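Local coordinates for periplasmic sugar-binding domain protein (Pseudomonas fluorescens Pf-5, PDB 3H75) that probably binds a sugar in the periplasm as a solute-binding protein whose chain folds into two alpha/beta domains, at residues Gly120-Ala125 / Ala160-Arg165; Ala125-Leu130 / Leu167-Ala172; Glu132-Leu137 / Thr206-Ser211; Leu148-Gly153 / Val177-Leu182. One frame throughout, in Å; residues are numbered along the deposited sequence.

Interaction 1 of 4, residues Gly120-Ala125 / Ala160-Arg165; sequences GDDEEA and AQLRER
Asp122 OD1 takes two hydrogen bonds from one guanidinium: Arg163 NE and Arg163 NH2 both donate to it, each at 2.8 Å from Asp122 OD1. The oxygen lies in the guanidinium plane, at the edge shared by the two nitrogens, while the carboxylate is turned 49° against that plane. NH2 arrives on the syn side of OD1 and NE from above the carboxylate plane, over the same face. The extended Arg163 chain runs past the first turn of helix 122-137, its CG 3.5 Å from Asp122 O. Beneath this salt bridge the helices come close: Leu162 CB lies 3.7 Å from Asp122 CB, and the CA-H of Glu123 is directed at Leu162 O, CA to O 3.3 Å. Glu123, with CG anti to its N (chi1 -167°), lies alongside Arg165, and Glu123 CD touches Arg165 CG at 3.6 Å. Their charged ends are joined through a water held by Glu123 OE2 and Arg165 NE, though the direct salt bridge of Glu123 is to Arg169. A methionine in place of Arg163 would probably leave the buried Asp122 carboxylate without its counter-charge. Arg163 NH1 also bonds Ala212 O and a glycerol probably from the crystallisation liquor, so these N-terminal turns of two alpha/beta-domain helices meet at the C-terminal end of strand 206-211.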
loop_
_atom_site.group_PDB
_atom_site.type_symbol
_atom_site.label_atom_id
_atom_site.label_comp_id
_atom_site.label_asym_id
_atom_site.label_seq_id
_atom_site.Cartn_x
_atom_site.Cartn_y
_atom_site.Cartn_z
ATOM N N GLY A 120 -2.580 0.037 -7.626
ATOM C CA GLY A 120 -1.182 -0.321 -7.730
ATOM C C GLY A 120 -1.058 -1.795 -8.066
ATOM O O GLY A 120 -1.958 -2.371 -8.685
ATOM N N ASP A 121 0.045 -2.417 -7.660
ATOM C CA ASP A 121 0.253 -3.830 -7.956
ATOM C C ASP A 121 0.539 -4.673 -6.714
ATOM O O ASP A 121 1.621 -5.249 -6.565
ATOM C CB ASP A 121 1.369 -3.988 -9.011
ATOM C CG ASP A 121 2.688 -3.334 -8.605
ATOM O OD1 ASP A 121 2.693 -2.397 -7.778
ATOM O OD2 ASP A 121 3.736 -3.754 -9.148
ATOM N N ASP A 122 -0.459 -4.753 -5.834
ATOM C CA ASP A 122 -0.349 -5.520 -4.594
ATOM C C ASP A 122 -0.038 -6.999 -4.813
ATOM O O ASP A 122 0.756 -7.586 -4.077
ATOM C CB ASP A 122 -1.640 -5.403 -3.767
ATOM C CG ASP A 122 -1.744 -4.086 -3.005
ATOM O OD1 ASP A 122 -0.822 -3.769 -2.231
ATOM O OD2 ASP A 122 -2.756 -3.375 -3.171
ATOM N N GLU A 123 -0.668 -7.621 -5.806
ATOM C CA GLU A 123 -0.420 -9.037 -6.055
ATOM C C GLU A 123 1.053 -9.275 -6.378
ATOM O O GLU A 123 1.666 -10.209 -5.857
ATOM C CB GLU A 123 -1.297 -9.547 -7.201
ATOM C CG GLU A 123 -1.338 -11.064 -7.312
ATOM C CD GLU A 123 -2.269 -11.542 -8.411
ATOM O OE1 GLU A 123 -3.379 -10.981 -8.530
ATOM O OE2 GLU A 123 -1.899 -12.480 -9.147
ATOM N N GLU A 124 1.625 -8.427 -7.229
ATOM C CA GLU A 124 3.030 -8.566 -7.591
ATOM C C GLU A 124 3.901 -8.455 -6.342
ATOM O O GLU A 124 4.865 -9.200 -6.183
ATOM C CB GLU A 124 3.439 -7.487 -8.599
ATOM C CG GLU A 124 4.925 -7.510 -8.961
ATOM C CD GLU A 124 5.327 -8.711 -9.803
ATOM O OE1 GLU A 124 4.573 -9.708 -9.852
ATOM O OE2 GLU A 124 6.413 -8.661 -10.416
ATOM N N ALA A 125 3.556 -7.533 -5.450
ATOM C CA ALA A 125 4.332 -7.352 -4.224
ATOM C C ALA A 125 4.333 -8.618 -3.365
ATOM O O ALA A 125 5.377 -9.022 -2.834
ATOM C CB ALA A 125 3.786 -6.176 -3.429
ATOM N N ALA A 160 -4.862 -7.105 1.531
ATOM C CA ALA A 160 -4.479 -8.374 2.129
ATOM C C ALA A 160 -4.756 -9.513 1.152
ATOM O O ALA A 160 -3.902 -10.373 0.932
ATOM C CB ALA A 160 -5.249 -8.603 3.427
ATOM N N GLN A 161 -5.952 -9.518 0.566
ATOM C CA GLN A 161 -6.327 -10.570 -0.377
ATOM C C GLN A 161 -5.384 -10.652 -1.573
ATOM O O GLN A 161 -4.945 -11.743 -1.953
ATOM C CB GLN A 161 -7.755 -10.346 -0.880
ATOM C CG GLN A 161 -8.797 -10.279 0.216
ATOM C CD GLN A 161 -10.179 -10.006 -0.336
ATOM O OE1 GLN A 161 -10.352 -9.145 -1.194
ATOM N NE2 GLN A 161 -11.175 -10.731 0.164
ATOM N N LEU A 162 -5.082 -9.504 -2.173
ATOM C CA LEU A 162 -4.204 -9.460 -3.334
ATOM C C LEU A 162 -2.775 -9.872 -3.003
ATOM O O LEU A 162 -2.146 -10.608 -3.764
ATOM C CB LEU A 162 -4.214 -8.063 -3.955
ATOM C CG LEU A 162 -5.521 -7.683 -4.658
ATOM C CD1 LEU A 162 -5.476 -6.212 -5.072
ATOM C CD2 LEU A 162 -5.727 -8.585 -5.867
ATOM N N ARG A 163 -2.251 -9.404 -1.875
ATOM C CA ARG A 163 -0.896 -9.788 -1.516
ATOM C C ARG A 163 -0.844 -11.284 -1.227
ATOM O O ARG A 163 0.119 -11.956 -1.598
ATOM C CB ARG A 163 -0.402 -8.955 -0.328
ATOM C CG ARG A 163 -0.218 -7.500 -0.732
ATOM C CD ARG A 163 0.114 -6.584 0.431
ATOM N NE ARG A 163 -0.101 -5.198 0.031
ATOM C CZ ARG A 163 -0.052 -4.151 0.849
ATOM N NH1 ARG A 163 0.221 -4.306 2.139
ATOM N NH2 ARG A 163 -0.332 -2.942 0.376
ATOM N N GLU A 164 -1.890 -11.818 -0.600
ATOM C CA GLU A 164 -1.928 -13.245 -0.312
ATOM C C GLU A 164 -2.023 -14.039 -1.610
ATOM O O GLU A 164 -1.428 -15.110 -1.731
ATOM C CB GLU A 164 -3.121 -13.611 0.573
ATOM C CG GLU A 164 -3.076 -15.072 1.021
ATOM C CD GLU A 164 -4.248 -15.477 1.892
ATOM O OE1 GLU A 164 -4.748 -14.617 2.651
ATOM O OE2 GLU A 164 -4.652 -16.662 1.830
ATOM N N ARG A 165 -2.775 -13.524 -2.580
ATOM C CA ARG A 165 -2.899 -14.223 -3.854
ATOM C C ARG A 165 -1.511 -14.364 -4.473
ATOM O O ARG A 165 -1.169 -15.417 -5.009
ATOM C CB ARG A 165 -3.830 -13.459 -4.807
ATOM C CG ARG A 165 -3.810 -13.968 -6.247
ATOM C CD ARG A 165 -4.215 -15.433 -6.358
ATOM N NE ARG A 165 -4.066 -15.926 -7.727
ATOM C CZ ARG A 165 -4.201 -17.199 -8.086
ATOM N NH1 ARG A 165 -4.489 -18.120 -7.175
ATOM N NH2 ARG A 165 -4.045 -17.552 -9.360
HETATM O O HOH W 1 -3.733 -14.132 -10.259
#

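Interaction 2 of 4, residues Ala125-Leu130 / Leu167-Ala172; sequences AGYRML and LRRALA
Tyr127 and Arg169 stack where two neighbouring helices of the alpha/beta domain, 122-137 and 158-173, cross at -40° with their axes 7.6 Å apart. Gly126 permits this closeness: lacking a side chain, it lets the backbone of Leu167 settle beside it, Gly126 C to Leu167 N 3.8 Å. The Tyr127 ring, swung out with CG anti to N (chi1 176°), presents its CD1 edge to Ala170, while the Arg169 guanidinium lies over one face in a cation-pi stack, planes 16° apart. The same guanidinium is held through NH1 by a salt bridge to Glu123, and Tyr127 OH bonds Glu173. An alanine at Tyr127 is likely to leave the Arg169 guanidinium without the surface on which it lies and to open a gap beside Ala170. One turn on, Leu130 is a second bump, its CD2 wedged into a hollow made by Leu167, Ala170 and Leu171. In that hollow Leu130 CD2 lies 3.6 Å from both Ala170 CB and Leu171 CD2, and 3.8 Å from Leu167 CD1.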
loop_
_atom_site.group_PDB
_atom_site.type_symbol
_atom_site.label_atom_id
_atom_site.label_comp_id
_atom_site.label_asym_id
_atom_site.label_seq_id
_atom_site.Cartn_x
_atom_site.Cartn_y
_atom_site.Cartn_z
ATOM N N ALA A 125 3.556 -7.533 -5.450
ATOM C CA ALA A 125 4.332 -7.352 -4.224
ATOM C C ALA A 125 4.333 -8.618 -3.365
ATOM O O ALA A 125 5.377 -9.022 -2.834
ATOM C CB ALA A 125 3.786 -6.176 -3.429
ATOM N N GLY A 126 3.168 -9.245 -3.228
ATOM C CA GLY A 126 3.066 -10.456 -2.431
ATOM C C GLY A 126 3.856 -11.593 -3.047
ATOM O O GLY A 126 4.511 -12.375 -2.361
ATOM N N TYR A 127 3.783 -11.687 -4.367
ATOM C CA TYR A 127 4.496 -12.718 -5.114
ATOM C C TYR A 127 6.006 -12.497 -4.999
ATOM O O TYR A 127 6.758 -13.400 -4.627
ATOM C CB TYR A 127 4.069 -12.645 -6.580
ATOM C CG TYR A 127 4.783 -13.594 -7.511
ATOM C CD1 TYR A 127 4.541 -14.965 -7.464
ATOM C CD2 TYR A 127 5.672 -13.114 -8.474
ATOM C CE1 TYR A 127 5.160 -15.836 -8.354
ATOM C CE2 TYR A 127 6.298 -13.978 -9.371
ATOM C CZ TYR A 127 6.036 -15.336 -9.304
ATOM O OH TYR A 127 6.661 -16.199 -10.178
ATOM N N ARG A 128 6.442 -11.283 -5.311
ATOM C CA ARG A 128 7.862 -10.956 -5.273
ATOM C C ARG A 128 8.483 -11.121 -3.897
ATOM O O ARG A 128 9.645 -11.498 -3.792
ATOM C CB ARG A 128 8.086 -9.535 -5.800
ATOM C CG ARG A 128 7.876 -9.416 -7.310
ATOM C CD ARG A 128 8.896 -10.256 -8.072
ATOM N NE ARG A 128 8.500 -10.487 -9.460
ATOM C CZ ARG A 128 9.071 -11.384 -10.256
ATOM N NH1 ARG A 128 10.066 -12.138 -9.804
ATOM N NH2 ARG A 128 8.642 -11.536 -11.503
HETATM N N MSE A 129 7.726 -10.857 -2.835
HETATM C CA MSE A 129 8.310 -11.023 -1.509
HETATM C C MSE A 129 8.775 -12.444 -1.261
HETATM O O MSE A 129 9.875 -12.649 -0.753
HETATM C CB MSE A 129 7.339 -10.611 -0.406
HETATM C CG MSE A 129 7.217 -9.101 -0.232
HETATM SE SE MSE A 129 6.339 -8.622 1.432
HETATM C CE MSE A 129 4.517 -9.142 0.965
ATOM N N LEU A 130 7.962 -13.433 -1.615
ATOM C CA LEU A 130 8.387 -14.806 -1.386
ATOM C C LEU A 130 9.542 -15.169 -2.311
ATOM O O LEU A 130 10.497 -15.804 -1.872
ATOM C CB LEU A 130 7.235 -15.799 -1.577
ATOM C CG LEU A 130 7.620 -17.216 -1.121
ATOM C CD1 LEU A 130 7.986 -17.193 0.355
ATOM C CD2 LEU A 130 6.481 -18.177 -1.367
ATOM N N LEU A 167 1.324 -14.416 -2.877
ATOM C CA LEU A 167 2.033 -15.398 -2.064
ATOM C C LEU A 167 1.651 -16.811 -2.501
ATOM O O LEU A 167 2.518 -17.669 -2.682
ATOM C CB LEU A 167 1.682 -15.216 -0.582
ATOM C CG LEU A 167 2.080 -16.345 0.370
ATOM C CD1 LEU A 167 3.601 -16.438 0.448
ATOM C CD2 LEU A 167 1.481 -16.086 1.764
ATOM N N ARG A 168 0.351 -17.049 -2.668
ATOM C CA ARG A 168 -0.139 -18.365 -3.075
ATOM C C ARG A 168 0.427 -18.772 -4.430
ATOM O O ARG A 168 0.727 -19.942 -4.652
ATOM C CB ARG A 168 -1.667 -18.376 -3.135
ATOM C CG ARG A 168 -2.351 -18.120 -1.792
ATOM C CD ARG A 168 -2.177 -19.280 -0.819
ATOM N NE ARG A 168 -2.810 -18.999 0.470
ATOM C CZ ARG A 168 -2.805 -19.833 1.507
ATOM N NH1 ARG A 168 -2.203 -21.008 1.411
ATOM N NH2 ARG A 168 -3.378 -19.479 2.653
ATOM N N ARG A 169 0.568 -17.815 -5.342
ATOM C CA ARG A 169 1.117 -18.126 -6.654
ATOM C C ARG A 169 2.570 -18.572 -6.522
ATOM O O ARG A 169 2.994 -19.533 -7.167
ATOM C CB ARG A 169 1.010 -16.915 -7.577
ATOM C CG ARG A 169 -0.365 -16.739 -8.199
ATOM C CD ARG A 169 -0.399 -15.464 -9.022
ATOM N NE ARG A 169 0.814 -15.333 -9.825
ATOM C CZ ARG A 169 1.460 -14.186 -10.012
ATOM N NH1 ARG A 169 1.007 -13.069 -9.457
ATOM N NH2 ARG A 169 2.569 -14.160 -10.738
ATOM N N ALA A 170 3.328 -17.887 -5.670
ATOM C CA ALA A 170 4.729 -18.239 -5.459
ATOM C C ALA A 170 4.840 -19.608 -4.784
ATOM O O ALA A 170 5.719 -20.403 -5.114
ATOM C CB ALA A 170 5.420 -17.168 -4.613
ATOM N N LEU A 171 3.947 -19.891 -3.841
ATOM C CA LEU A 171 3.976 -21.185 -3.163
ATOM C C LEU A 171 3.685 -22.330 -4.129
ATOM O O LEU A 171 4.232 -23.420 -3.992
ATOM C CB LEU A 171 2.969 -21.221 -2.015
ATOM C CG LEU A 171 3.340 -20.379 -0.789
ATOM C CD1 LEU A 171 2.164 -20.348 0.175
ATOM C CD2 LEU A 171 4.571 -20.965 -0.097
ATOM N N ALA A 172 2.815 -22.087 -5.103
ATOM C CA ALA A 172 2.478 -23.132 -6.060
ATOM C C ALA A 172 3.667 -23.472 -6.948
ATOM O O ALA A 172 3.764 -24.581 -7.463
ATOM C CB ALA A 172 1.298 -22.695 -6.918
HETATM O O HOH W 2 3.931 -16.513 -11.964
#

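Interaction 3 of 4, residues Glu132-Leu137 / Thr206-Ser211; sequences ELLHKL and TQLVWS
Leu133 lays its CB against Leu208 CD2, 3.9 Å away, and sends CD1 on over the strand backbone to within 3.9 Å of Val209 O. With CG beside the backbone N (chi1 -75°), that branch reaches as far as the CA of Trp210. Leu134 starts out from a more remote side of the helix, yet its CD2 meets Leu208 CD1 at 3.8 Å, the two side chains crossing at about a right angle. Leu208 is thus touched on both methyls. A turn later Leu137 brings CD2 to 4.2 Å from Leu208 CD2, while its CD1 packs against the amide oxygen of Gln207, 3.8 Å from Gln207 OE1. Helix 122-137 runs roughly antiparallel to strand 206-211, at 152°, across one face of the mixed sheet of its domain. Strands 146-152 and 236-240 flank that strand, and Leu148 and Leu236 extend the apolar layer. Trp210 NE1 bonds Gly126 O, a separate polar tie; in this part of the helix the hold comes from dispersion and the exclusion of water, with the Gln207 amide at the margin.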
loop_
_atom_site.group_PDB
_atom_site.type_symbol
_atom_site.label_atom_id
_atom_site.label_comp_id
_atom_site.label_asym_id
_atom_site.label_seq_id
_atom_site.Cartn_x
_atom_site.Cartn_y
_atom_site.Cartn_z
ATOM N N GLU A 132 11.818 -13.258 -3.538
ATOM C CA GLU A 132 13.013 -12.586 -3.037
ATOM C C GLU A 132 13.558 -13.274 -1.790
ATOM O O GLU A 132 14.772 -13.455 -1.650
ATOM C CB GLU A 132 12.702 -11.121 -2.721
ATOM C CG GLU A 132 12.649 -10.223 -3.941
ATOM C CD GLU A 132 14.022 -10.015 -4.546
ATOM O OE1 GLU A 132 14.869 -9.377 -3.883
ATOM O OE2 GLU A 132 14.257 -10.498 -5.673
ATOM N N LEU A 133 12.664 -13.648 -0.878
ATOM C CA LEU A 133 13.085 -14.325 0.345
ATOM C C LEU A 133 13.767 -15.641 -0.009
ATOM O O LEU A 133 14.814 -15.979 0.549
ATOM C CB LEU A 133 11.882 -14.588 1.254
ATOM C CG LEU A 133 11.293 -13.398 2.015
ATOM C CD1 LEU A 133 10.015 -13.851 2.718
ATOM C CD2 LEU A 133 12.305 -12.860 3.030
ATOM N N LEU A 134 13.171 -16.381 -0.940
ATOM C CA LEU A 134 13.732 -17.660 -1.362
ATOM C C LEU A 134 15.101 -17.453 -1.993
ATOM O O LEU A 134 16.024 -18.241 -1.772
ATOM C CB LEU A 134 12.793 -18.343 -2.359
ATOM C CG LEU A 134 11.615 -19.079 -1.723
ATOM C CD1 LEU A 134 10.645 -19.546 -2.805
ATOM C CD2 LEU A 134 12.141 -20.265 -0.930
ATOM N N HIS A 135 15.235 -16.389 -2.775
ATOM C CA HIS A 135 16.511 -16.114 -3.421
ATOM C C HIS A 135 17.611 -15.843 -2.401
ATOM O O HIS A 135 18.724 -16.364 -2.513
ATOM C CB HIS A 135 16.395 -14.915 -4.354
ATOM C CG HIS A 135 17.642 -14.655 -5.134
ATOM N ND1 HIS A 135 18.109 -15.529 -6.094
ATOM C CD2 HIS A 135 18.553 -13.658 -5.056
ATOM C CE1 HIS A 135 19.256 -15.079 -6.572
ATOM N NE2 HIS A 135 19.548 -13.946 -5.959
ATOM N N LYS A 136 17.298 -15.027 -1.400
ATOM C CA LYS A 136 18.276 -14.686 -0.375
ATOM C C LYS A 136 18.619 -15.852 0.548
ATOM O O LYS A 136 19.753 -15.963 1.014
ATOM C CB LYS A 136 17.779 -13.485 0.432
ATOM C CG LYS A 136 17.595 -12.237 -0.422
ATOM C CD LYS A 136 17.162 -11.042 0.406
ATOM C CE LYS A 136 16.877 -9.842 -0.480
ATOM N NZ LYS A 136 18.061 -9.455 -1.289
ATOM N N LEU A 137 17.651 -16.724 0.816
ATOM C CA LEU A 137 17.911 -17.873 1.677
ATOM C C LEU A 137 18.934 -18.783 1.006
ATOM O O LEU A 137 19.800 -19.364 1.670
ATOM C CB LEU A 137 16.622 -18.661 1.938
ATOM C CG LEU A 137 16.797 -19.875 2.854
ATOM C CD1 LEU A 137 17.192 -19.395 4.243
ATOM C CD2 LEU A 137 15.499 -20.683 2.923
ATOM N N THR A 206 11.131 -22.947 11.049
ATOM C CA THR A 206 10.807 -21.807 10.195
ATOM C C THR A 206 12.074 -21.051 9.806
ATOM O O THR A 206 12.898 -20.716 10.664
ATOM C CB THR A 206 9.844 -20.820 10.902
ATOM O OG1 THR A 206 8.603 -21.478 11.185
ATOM C CG2 THR A 206 9.575 -19.597 10.007
ATOM N N GLN A 207 12.237 -20.794 8.510
ATOM C CA GLN A 207 13.397 -20.053 8.025
ATOM C C GLN A 207 12.951 -18.786 7.314
ATOM O O GLN A 207 13.751 -17.881 7.102
ATOM C CB GLN A 207 14.220 -20.886 7.045
ATOM C CG GLN A 207 14.810 -22.146 7.631
ATOM C CD GLN A 207 15.694 -22.859 6.638
ATOM O OE1 GLN A 207 16.854 -22.490 6.437
ATOM N NE2 GLN A 207 15.145 -23.878 5.992
ATOM N N LEU A 208 11.676 -18.734 6.931
ATOM C CA LEU A 208 11.151 -17.569 6.223
ATOM C C LEU A 208 9.877 -17.030 6.853
ATOM O O LEU A 208 9.012 -17.798 7.269
ATOM C CB LEU A 208 10.842 -17.919 4.766
ATOM C CG LEU A 208 11.963 -18.451 3.878
ATOM C CD1 LEU A 208 11.365 -18.819 2.515
ATOM C CD2 LEU A 208 13.071 -17.411 3.741
ATOM N N VAL A 209 9.768 -15.706 6.928
ATOM C CA VAL A 209 8.571 -15.064 7.460
ATOM C C VAL A 209 8.126 -13.985 6.476
ATOM O O VAL A 209 8.798 -12.966 6.297
ATOM C CB VAL A 209 8.821 -14.415 8.843
ATOM C CG1 VAL A 209 7.542 -13.753 9.349
ATOM C CG2 VAL A 209 9.291 -15.476 9.833
ATOM N N TRP A 210 7.004 -14.244 5.820
ATOM C CA TRP A 210 6.404 -13.331 4.846
ATOM C C TRP A 210 5.378 -12.499 5.614
ATOM O O TRP A 210 4.548 -13.056 6.329
ATOM C CB TRP A 210 5.691 -14.166 3.775
ATOM C CG TRP A 210 4.976 -13.433 2.664
ATOM C CD1 TRP A 210 5.434 -13.233 1.393
ATOM C CD2 TRP A 210 3.629 -12.932 2.687
ATOM N NE1 TRP A 210 4.454 -12.654 0.619
ATOM C CE2 TRP A 210 3.337 -12.458 1.388
ATOM C CE3 TRP A 210 2.640 -12.844 3.677
ATOM C CZ2 TRP A 210 2.093 -11.906 1.051
ATOM C CZ3 TRP A 210 1.397 -12.292 3.342
ATOM C CH2 TRP A 210 1.139 -11.833 2.039
ATOM N N SER A 211 5.452 -11.175 5.488
ATOM C CA SER A 211 4.492 -10.286 6.154
ATOM C C SER A 211 3.885 -9.319 5.149
ATOM O O SER A 211 4.599 -8.742 4.323
ATOM C CB SER A 211 5.162 -9.485 7.271
ATOM O OG SER A 211 5.505 -10.322 8.359
#

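Interaction 4 of 4, residues Leu148-Gly153 / Val177-Leu182; sequences LLAFSG and VHLRQL. With SO4 (sulfate ion), chain C.
Leu179 CD1 lies between two side chains of the neighbouring strand, 3.8 Å from Ala150 CB and 3.9 Å from Leu148 CD2. The Leu179 chain gets there with CG anti to its N (chi1 172°). Leu148 CD2 also packs on Val177 CG1, and the small Ala150 leaves place for Leu182, whose CG sits 3.9 Å from Ala150 CB. Leu148, Ala150, Leu179 and Leu182 share the sheet face covered by helix 158-173, which links the two parallel strands as a beta-alpha-beta crossover, with strand 177-184 at the edge of the mixed sheet. Three backbone bonds tie the strands. Leu148 N donates to His178 O at 2.9 Å, Arg180 N returns a bond to Leu148 O, also 2.9 Å, and Ala150 N reaches Gln181 O at 3.0 Å. Between the last two the pairing is irregular, and Gln181 N is buried without a partner. Leu149, on the other face, packs beneath helix 189-202. Outermost, the Arg180 chain, bent at chi2 and chi3, turns away from the strand pair to a sulfate, probably from the crystallisation liquor. The sulfur lies in the guanidinium plane, and Arg180 NH2 bonds O3 of the sulfate at 2.8 Å while NH1 makes a weak bond to O1. Glu147 pairs with the same NH1, and Arg202 also binds the sulfate.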
loop_
_atom_site.group_PDB
_atom_site.type_symbol
_atom_site.label_atom_id
_atom_site.label_comp_id
_atom_site.label_asym_id
_atom_site.label_seq_id
_atom_site.Cartn_x
_atom_site.Cartn_y
_atom_site.Cartn_z
ATOM N N LEU A 148 7.830 -21.944 6.315
ATOM C CA LEU A 148 7.414 -20.552 6.228
ATOM C C LEU A 148 6.223 -20.188 7.104
ATOM O O LEU A 148 5.305 -20.987 7.285
ATOM C CB LEU A 148 7.035 -20.262 4.773
ATOM C CG LEU A 148 6.230 -19.001 4.448
ATOM C CD1 LEU A 148 7.147 -17.794 4.399
ATOM C CD2 LEU A 148 5.540 -19.196 3.097
ATOM N N LEU A 149 6.251 -18.971 7.641
ATOM C CA LEU A 149 5.144 -18.442 8.427
ATOM C C LEU A 149 4.703 -17.210 7.650
ATOM O O LEU A 149 5.541 -16.501 7.087
ATOM C CB LEU A 149 5.588 -18.016 9.833
ATOM C CG LEU A 149 5.957 -19.140 10.804
ATOM C CD1 LEU A 149 6.441 -18.541 12.125
ATOM C CD2 LEU A 149 4.744 -20.036 11.049
ATOM N N ALA A 150 3.402 -16.961 7.598
ATOM C CA ALA A 150 2.900 -15.789 6.891
ATOM C C ALA A 150 1.967 -14.970 7.769
ATOM O O ALA A 150 1.096 -15.511 8.449
ATOM C CB ALA A 150 2.182 -16.204 5.614
ATOM N N PHE A 151 2.172 -13.659 7.757
ATOM C CA PHE A 151 1.349 -12.739 8.530
ATOM C C PHE A 151 0.650 -11.828 7.537
ATOM O O PHE A 151 1.297 -11.029 6.858
ATOM C CB PHE A 151 2.228 -11.908 9.467
ATOM C CG PHE A 151 2.820 -12.702 10.591
ATOM C CD1 PHE A 151 2.170 -12.782 11.817
ATOM C CD2 PHE A 151 4.002 -13.411 10.410
ATOM C CE1 PHE A 151 2.682 -13.559 12.846
ATOM C CE2 PHE A 151 4.525 -14.197 11.438
ATOM C CZ PHE A 151 3.861 -14.269 12.658
ATOM N N SER A 152 -0.668 -11.952 7.439
ATOM C CA SER A 152 -1.413 -11.119 6.506
ATOM C C SER A 152 -2.084 -9.986 7.273
ATOM O O SER A 152 -2.005 -9.940 8.495
ATOM C CB SER A 152 -2.455 -11.956 5.764
ATOM O OG SER A 152 -3.004 -11.222 4.685
ATOM N N GLY A 153 -2.732 -9.072 6.557
ATOM C CA GLY A 153 -3.381 -7.944 7.207
ATOM C C GLY A 153 -4.810 -8.227 7.615
ATOM O O GLY A 153 -5.102 -9.277 8.186
ATOM N N VAL A 177 8.707 -25.224 -0.346
ATOM C CA VAL A 177 8.336 -24.287 0.711
ATOM C C VAL A 177 7.066 -24.794 1.381
ATOM O O VAL A 177 6.064 -25.073 0.719
ATOM C CB VAL A 177 8.084 -22.864 0.151
ATOM C CG1 VAL A 177 7.661 -21.930 1.284
ATOM C CG2 VAL A 177 9.347 -22.337 -0.521
ATOM N N HIS A 178 7.111 -24.924 2.702
ATOM C CA HIS A 178 5.961 -25.412 3.445
ATOM C C HIS A 178 5.384 -24.344 4.356
ATOM O O HIS A 178 5.966 -24.024 5.392
ATOM C CB HIS A 178 6.369 -26.634 4.265
ATOM C CG HIS A 178 6.924 -27.749 3.434
ATOM N ND1 HIS A 178 7.729 -28.739 3.959
ATOM C CD2 HIS A 178 6.796 -28.028 2.116
ATOM C CE1 HIS A 178 8.074 -29.577 2.997
ATOM N NE2 HIS A 178 7.522 -29.169 1.870
ATOM N N LEU A 179 4.252 -23.777 3.952
ATOM C CA LEU A 179 3.586 -22.760 4.753
ATOM C C LEU A 179 2.979 -23.474 5.948
ATOM O O LEU A 179 1.985 -24.194 5.811
ATOM C CB LEU A 179 2.485 -22.080 3.933
ATOM C CG LEU A 179 1.565 -21.113 4.680
ATOM C CD1 LEU A 179 2.354 -19.934 5.207
ATOM C CD2 LEU A 179 0.475 -20.641 3.736
ATOM N N ARG A 180 3.576 -23.292 7.119
ATOM C CA ARG A 180 3.067 -23.959 8.308
ATOM C C ARG A 180 1.805 -23.295 8.832
ATOM O O ARG A 180 0.914 -23.961 9.365
ATOM C CB ARG A 180 4.135 -23.996 9.405
ATOM C CG ARG A 180 5.426 -24.716 9.011
ATOM C CD ARG A 180 5.149 -26.056 8.328
ATOM N NE ARG A 180 4.282 -26.932 9.110
ATOM C CZ ARG A 180 4.683 -27.691 10.127
ATOM N NH1 ARG A 180 5.952 -27.693 10.509
ATOM N NH2 ARG A 180 3.808 -28.464 10.755
ATOM N N GLN A 181 1.726 -21.980 8.670
ATOM C CA GLN A 181 0.567 -21.240 9.136
ATOM C C GLN A 181 0.550 -19.820 8.605
ATOM O O GLN A 181 1.587 -19.165 8.514
ATOM C CB GLN A 181 0.570 -21.178 10.665
ATOM C CG GLN A 181 -0.751 -20.770 11.271
ATOM C CD GLN A 181 -1.364 -21.892 12.077
ATOM O OE1 GLN A 181 -0.853 -22.260 13.135
ATOM N NE2 GLN A 181 -2.455 -22.457 11.574
ATOM N N LEU A 182 -0.640 -19.360 8.240
ATOM C CA LEU A 182 -0.829 -17.992 7.793
ATOM C C LEU A 182 -1.838 -17.432 8.780
ATOM O O LEU A 182 -2.920 -17.993 8.949
ATOM C CB LEU A 182 -1.389 -17.928 6.368
ATOM C CG LEU A 182 -1.707 -16.512 5.852
ATOM C CD1 LEU A 182 -1.590 -16.465 4.336
ATOM C CD2 LEU A 182 -3.107 -16.099 6.292
HETATM S S SO4 C . 5.416 -30.556 12.979
HETATM O O1 SO4 C . 6.194 -30.656 11.727
HETATM O O2 SO4 C . 5.816 -29.321 13.686
HETATM O O3 SO4 C . 3.972 -30.516 12.670
HETATM O O4 SO4 C . 5.702 -31.733 13.824
#

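Interactions 1 and 2 hold the same helices, 122-137 and 158-173, at successive turns: charged and partly buried in the first, mostly buried in the second, with the Glu123-Arg169 salt bridge joining them. Interaction 3 sets a later part of helix 122-137 on strand 206-211 mostly by apolar contact, whereas interaction 4 pairs strands through backbone bonds and reaches a polar surface at the sheet edge. Strands 206-211 and 146-152 are neighbours, so 3 and 4 meet in one sheet, and Leu171 of interaction 2 touches both Leu148 and Val177 of interaction 4. Trp210 lies amid the first three, its NE1 probably hydrogen-bonded to Gly126 O.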